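Long-range contact in LYND (PDB 4V1T), which is probably an ATP-dependent YcaO-family cyclodehydratase that turns cysteine residues of precursor peptides into thiazolines: residues A107-V119 and L130-P144. Sequence-based numbering, arbitrary orientation.
Sequences AEALRQPVTLTPV and LTTALRDIGISVQTP
Leu116 meets helix 130-135 and Val141 because its CG lies beside the backbone N, opposite the carbonyl carbon (chi1 -51°), and beyond CG the fork sends CD1 toward Leu130 and CD2 toward Leu134. Leu116 CD1 lies 4.0 Å from Leu130 CD2; the Leu116 and Leu134 side chains run past each other in opposite senses, with Leu116 CD2 4.0 Å from Leu134 CD1. From the strand side Val141, its CG1 anti to the backbone N (chi1 -178°), crosses Leu116 at about a right angle, CG1 3.7 Å from Leu116 CG. An alanine in place of Leu116 would probably open a gap between strand and helix, leaving Leu130, Leu134 and Val141 without their common partner. The backbones pair in parallel: Val114 N donates to Ser140 O (3.1 Å), and Gln142 N gives a straighter bond to Val114 O (2.8 Å, 164° at the hydrogen). Before the strands, Leu110 O and Gly138 O face each other as two acceptors; a water bridges Leu110 O to Ser140 N, linking the Ala109-Gln112 turn to the chain just before strand 141-142. Gly138, with positive phi, closes helix 124-135 in a Schellman motif, and Ile139 then lays CG1 3.9 Å from Leu110 CD2. This is a right-handed beta-alpha-beta crossover at the sheet's edge: strand 141-142 is outermost, strand 154-157 flanks 114-118 on the other side, its Val155 touching Leu116, and helix 250-275 packs on Ile139 through Ile268.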
loop_
_atom_site.group_PDB
_atom_site.type_symbol
_atom_site.label_atom_id
_atom_site.label_comp_id
_atom_site.label_asym_id
_atom_site.label_seq_id
_atom_site.Cartn_x
_atom_site.Cartn_y
_atom_site.Cartn_z
ATOM N N ALA B 107 -19.241 4.314 -31.970
ATOM C CA ALA B 107 -20.073 5.340 -32.585
ATOM C C ALA B 107 -21.559 5.035 -32.396
ATOM O O ALA B 107 -22.364 5.932 -32.151
ATOM C CB ALA B 107 -19.744 5.454 -34.065
ATOM N N GLU B 108 -21.913 3.758 -32.502
ATOM C CA GLU B 108 -23.305 3.346 -32.344
ATOM C C GLU B 108 -23.746 3.471 -30.875
ATOM O O GLU B 108 -24.849 3.932 -30.579
ATOM C CB GLU B 108 -23.499 1.910 -32.835
ATOM C CG GLU B 108 -24.850 1.656 -33.498
ATOM C CD GLU B 108 -24.956 2.280 -34.876
ATOM O OE1 GLU B 108 -23.937 2.328 -35.601
ATOM O OE2 GLU B 108 -26.066 2.719 -35.232
ATOM N N ALA B 109 -22.875 3.066 -29.963
ATOM C CA ALA B 109 -23.185 3.130 -28.544
ATOM C C ALA B 109 -23.426 4.563 -28.081
ATOM O O ALA B 109 -24.266 4.815 -27.220
ATOM C CB ALA B 109 -22.068 2.511 -27.740
ATOM N N LEU B 110 -22.680 5.494 -28.658
ATOM C CA LEU B 110 -22.764 6.897 -28.276
ATOM C C LEU B 110 -24.083 7.552 -28.690
ATOM O O LEU B 110 -24.390 8.655 -28.236
ATOM C CB LEU B 110 -21.584 7.673 -28.875
ATOM C CG LEU B 110 -20.200 7.421 -28.271
ATOM C CD1 LEU B 110 -19.139 8.159 -29.064
ATOM C CD2 LEU B 110 -20.143 7.848 -26.821
ATOM N N ARG B 111 -24.856 6.878 -29.540
ATOM C CA ARG B 111 -26.157 7.390 -29.992
ATOM C C ARG B 111 -27.255 7.156 -28.964
ATOM O O ARG B 111 -28.368 7.631 -29.131
ATOM C CB ARG B 111 -26.572 6.730 -31.303
ATOM C CG ARG B 111 -25.697 7.088 -32.482
ATOM C CD ARG B 111 -26.191 6.439 -33.760
ATOM N NE ARG B 111 -25.312 6.698 -34.894
ATOM C CZ ARG B 111 -24.523 7.767 -35.021
ATOM N NH1 ARG B 111 -24.494 8.710 -34.086
ATOM N NH2 ARG B 111 -23.756 7.904 -36.098
ATOM N N GLN B 112 -26.948 6.406 -27.917
ATOM C CA GLN B 112 -27.920 6.139 -26.859
ATOM C C GLN B 112 -28.192 7.416 -26.068
ATOM O O GLN B 112 -27.255 8.028 -25.551
ATOM C CB GLN B 112 -27.402 5.055 -25.915
ATOM C CG GLN B 112 -27.308 3.673 -26.528
ATOM C CD GLN B 112 -26.589 2.697 -25.615
ATOM O OE1 GLN B 112 -27.213 1.871 -24.961
ATOM N NE2 GLN B 112 -25.261 2.796 -25.563
ATOM N N PRO B 113 -29.468 7.827 -25.976
ATOM C CA PRO B 113 -29.736 9.032 -25.203
ATOM C C PRO B 113 -29.652 8.792 -23.693
ATOM O O PRO B 113 -29.817 7.665 -23.219
ATOM C CB PRO B 113 -31.155 9.420 -25.624
ATOM C CG PRO B 113 -31.783 8.159 -26.085
ATOM C CD PRO B 113 -30.684 7.279 -26.606
ATOM N N VAL B 114 -29.400 9.871 -22.960
ATOM C CA VAL B 114 -29.272 9.852 -21.506
ATOM C C VAL B 114 -30.234 10.889 -20.902
ATOM O O VAL B 114 -30.645 11.833 -21.585
ATOM C CB VAL B 114 -27.805 10.145 -21.118
ATOM C CG1 VAL B 114 -27.677 10.875 -19.794
ATOM C CG2 VAL B 114 -27.005 8.851 -21.094
ATOM N N THR B 115 -30.608 10.703 -19.637
ATOM C CA THR B 115 -31.399 11.703 -18.919
ATOM C C THR B 115 -30.609 12.252 -17.747
ATOM O O THR B 115 -29.866 11.513 -17.094
ATOM C CB THR B 115 -32.744 11.140 -18.404
ATOM O OG1 THR B 115 -32.510 10.042 -17.515
ATOM C CG2 THR B 115 -33.611 10.677 -19.567
ATOM N N LEU B 116 -30.757 13.556 -17.511
ATOM C CA LEU B 116 -30.177 14.223 -16.347
ATOM C C LEU B 116 -31.295 14.605 -15.379
ATOM O O LEU B 116 -32.375 15.011 -15.807
ATOM C CB LEU B 116 -29.400 15.480 -16.751
ATOM C CG LEU B 116 -28.368 15.330 -17.870
ATOM C CD1 LEU B 116 -27.508 16.586 -17.956
ATOM C CD2 LEU B 116 -27.496 14.098 -17.687
ATOM N N THR B 117 -31.025 14.471 -14.081
ATOM C CA THR B 117 -32.008 14.789 -13.045
ATOM C C THR B 117 -31.326 15.481 -11.862
ATOM O O THR B 117 -30.529 14.868 -11.167
ATOM C CB THR B 117 -32.731 13.522 -12.534
ATOM O OG1 THR B 117 -33.150 12.709 -13.644
ATOM C CG2 THR B 117 -33.948 13.900 -11.688
ATOM N N PRO B 118 -31.629 16.765 -11.632
ATOM C CA PRO B 118 -31.071 17.402 -10.437
ATOM C C PRO B 118 -31.818 17.032 -9.161
ATOM O O PRO B 118 -32.985 16.659 -9.197
ATOM C CB PRO B 118 -31.243 18.890 -10.728
ATOM C CG PRO B 118 -32.492 18.941 -11.557
ATOM C CD PRO B 118 -32.429 17.710 -12.433
ATOM N N VAL B 119 -31.124 17.147 -8.040
ATOM C CA VAL B 119 -31.691 16.890 -6.729
ATOM C C VAL B 119 -30.984 17.835 -5.754
ATOM O O VAL B 119 -29.817 18.195 -5.957
ATOM C CB VAL B 119 -31.535 15.400 -6.315
ATOM C CG1 VAL B 119 -30.082 15.012 -6.217
ATOM C CG2 VAL B 119 -32.231 15.115 -4.995
ATOM N N LEU B 130 -23.442 20.263 -18.005
ATOM C CA LEU B 130 -23.183 18.844 -18.197
ATOM C C LEU B 130 -23.755 18.396 -19.530
ATOM O O LEU B 130 -23.151 17.591 -20.216
ATOM C CB LEU B 130 -23.774 18.006 -17.062
ATOM C CG LEU B 130 -23.572 16.485 -17.176
ATOM C CD1 LEU B 130 -22.092 16.134 -17.303
ATOM C CD2 LEU B 130 -24.169 15.767 -15.986
ATOM N N THR B 131 -24.925 18.934 -19.875
ATOM C CA THR B 131 -25.586 18.629 -21.143
ATOM C C THR B 131 -24.672 19.015 -22.296
ATOM O O THR B 131 -24.484 18.245 -23.241
ATOM C CB THR B 131 -26.944 19.362 -21.271
ATOM O OG1 THR B 131 -27.842 18.903 -20.250
ATOM C CG2 THR B 131 -27.574 19.131 -22.643
ATOM N N THR B 132 -24.093 20.205 -22.201
ATOM C CA THR B 132 -23.151 20.682 -23.198
ATOM C C THR B 132 -21.911 19.792 -23.249
ATOM O O THR B 132 -21.433 19.418 -24.326
ATOM C CB THR B 132 -22.745 22.138 -22.906
ATOM O OG1 THR B 132 -23.922 22.943 -22.891
ATOM C CG2 THR B 132 -21.785 22.681 -23.970
ATOM N N ALA B 133 -21.405 19.425 -22.082
ATOM C CA ALA B 133 -20.239 18.569 -22.008
ATOM C C ALA B 133 -20.497 17.245 -22.716
ATOM O O ALA B 133 -19.649 16.751 -23.462
ATOM C CB ALA B 133 -19.861 18.327 -20.566
ATOM N N LEU B 134 -21.670 16.669 -22.483
ATOM C CA LEU B 134 -22.034 15.406 -23.109
ATOM C C LEU B 134 -22.189 15.550 -24.623
ATOM O O LEU B 134 -21.771 14.675 -25.393
ATOM C CB LEU B 134 -23.328 14.862 -22.500
ATOM C CG LEU B 134 -23.179 14.276 -21.094
ATOM C CD1 LEU B 134 -24.522 14.178 -20.375
ATOM C CD2 LEU B 134 -22.516 12.921 -21.171
ATOM N N ARG B 135 -22.795 16.654 -25.039
ATOM C CA ARG B 135 -23.041 16.916 -26.450
ATOM C C ARG B 135 -21.738 17.048 -27.235
ATOM O O ARG B 135 -21.664 16.676 -28.394
ATOM C CB ARG B 135 -23.880 18.186 -26.604
ATOM C CG ARG B 135 -24.271 18.522 -28.032
ATOM C CD ARG B 135 -25.204 19.721 -28.043
ATOM N NE ARG B 135 -25.648 20.075 -29.389
ATOM C CZ ARG B 135 -26.584 20.983 -29.660
ATOM N NH1 ARG B 135 -27.189 21.645 -28.681
ATOM N NH2 ARG B 135 -26.920 21.236 -30.917
ATOM N N ASP B 136 -20.711 17.575 -26.593
ATOM C CA ASP B 136 -19.424 17.768 -27.246
ATOM C C ASP B 136 -18.710 16.433 -27.503
ATOM O O ASP B 136 -17.787 16.369 -28.301
ATOM C CB ASP B 136 -18.540 18.698 -26.404
ATOM C CG ASP B 136 -19.051 20.127 -26.382
ATOM O OD1 ASP B 136 -19.869 20.484 -27.255
ATOM O OD2 ASP B 136 -18.632 20.906 -25.499
ATOM N N ILE B 137 -19.142 15.369 -26.832
ATOM C CA ILE B 137 -18.559 14.058 -27.056
ATOM C C ILE B 137 -19.558 13.122 -27.728
ATOM O O ILE B 137 -19.337 11.920 -27.790
ATOM C CB ILE B 137 -18.039 13.429 -25.745
ATOM C CG1 ILE B 137 -19.150 13.314 -24.702
ATOM C CG2 ILE B 137 -16.899 14.267 -25.186
ATOM C CD1 ILE B 137 -18.745 12.545 -23.469
ATOM N N GLY B 138 -20.653 13.681 -28.229
ATOM C CA GLY B 138 -21.588 12.937 -29.065
ATOM C C GLY B 138 -22.775 12.313 -28.359
ATOM O O GLY B 138 -23.529 11.565 -28.968
ATOM N N ILE B 139 -22.952 12.620 -27.079
ATOM C CA ILE B 139 -24.031 12.032 -26.301
ATOM C C ILE B 139 -25.169 13.028 -26.156
ATOM O O ILE B 139 -24.955 14.157 -25.716
ATOM C CB ILE B 139 -23.537 11.583 -24.911
ATOM C CG1 ILE B 139 -22.521 10.455 -25.069
ATOM C CG2 ILE B 139 -24.693 11.086 -24.058
ATOM C CD1 ILE B 139 -21.755 10.123 -23.811
ATOM N N SER B 140 -26.375 12.606 -26.535
ATOM C CA SER B 140 -27.548 13.475 -26.487
ATOM C C SER B 140 -28.303 13.300 -25.170
ATOM O O SER B 140 -28.310 12.217 -24.585
ATOM C CB SER B 140 -28.484 13.177 -27.660
ATOM O OG SER B 140 -28.857 11.813 -27.652
ATOM N N VAL B 141 -28.950 14.372 -24.729
ATOM C CA VAL B 141 -29.646 14.404 -23.460
ATOM C C VAL B 141 -31.143 14.613 -23.653
ATOM O O VAL B 141 -31.571 15.369 -24.520
ATOM C CB VAL B 141 -29.115 15.540 -22.570
ATOM C CG1 VAL B 141 -29.815 15.536 -21.215
ATOM C CG2 VAL B 141 -27.609 15.420 -22.409
ATOM N N GLN B 142 -31.927 13.933 -22.824
ATOM C CA GLN B 142 -33.376 14.150 -22.755
ATOM C C GLN B 142 -33.793 14.414 -21.319
ATOM O O GLN B 142 -33.055 14.099 -20.390
ATOM C CB GLN B 142 -34.116 12.937 -23.301
ATOM C CG GLN B 142 -33.910 12.746 -24.789
ATOM C CD GLN B 142 -34.759 11.636 -25.355
ATOM O OE1 GLN B 142 -35.842 11.343 -24.842
ATOM N NE2 GLN B 142 -34.281 11.019 -26.420
ATOM N N THR B 143 -34.973 14.992 -21.130
ATOM C CA THR B 143 -35.452 15.286 -19.781
ATOM C C THR B 143 -36.294 14.104 -19.291
ATOM O O THR B 143 -37.089 13.553 -20.058
ATOM C CB THR B 143 -36.268 16.592 -19.724
ATOM O OG1 THR B 143 -37.639 16.319 -20.035
ATOM C CG2 THR B 143 -35.707 17.631 -20.698
ATOM N N PRO B 144 -36.122 13.703 -18.018
ATOM C CA PRO B 144 -36.860 12.545 -17.523
ATOM C C PRO B 144 -38.296 12.913 -17.163
ATOM O O PRO B 144 -38.598 14.092 -16.964
ATOM C CB PRO B 144 -36.073 12.155 -16.275
ATOM C CG PRO B 144 -35.646 13.474 -15.727
ATOM C CD PRO B 144 -35.367 14.354 -16.931
HETATM O O HOH W 1 -26.558 9.792 -27.446
HETATM O O HOH W 2 -28.562 10.236 -30.123
#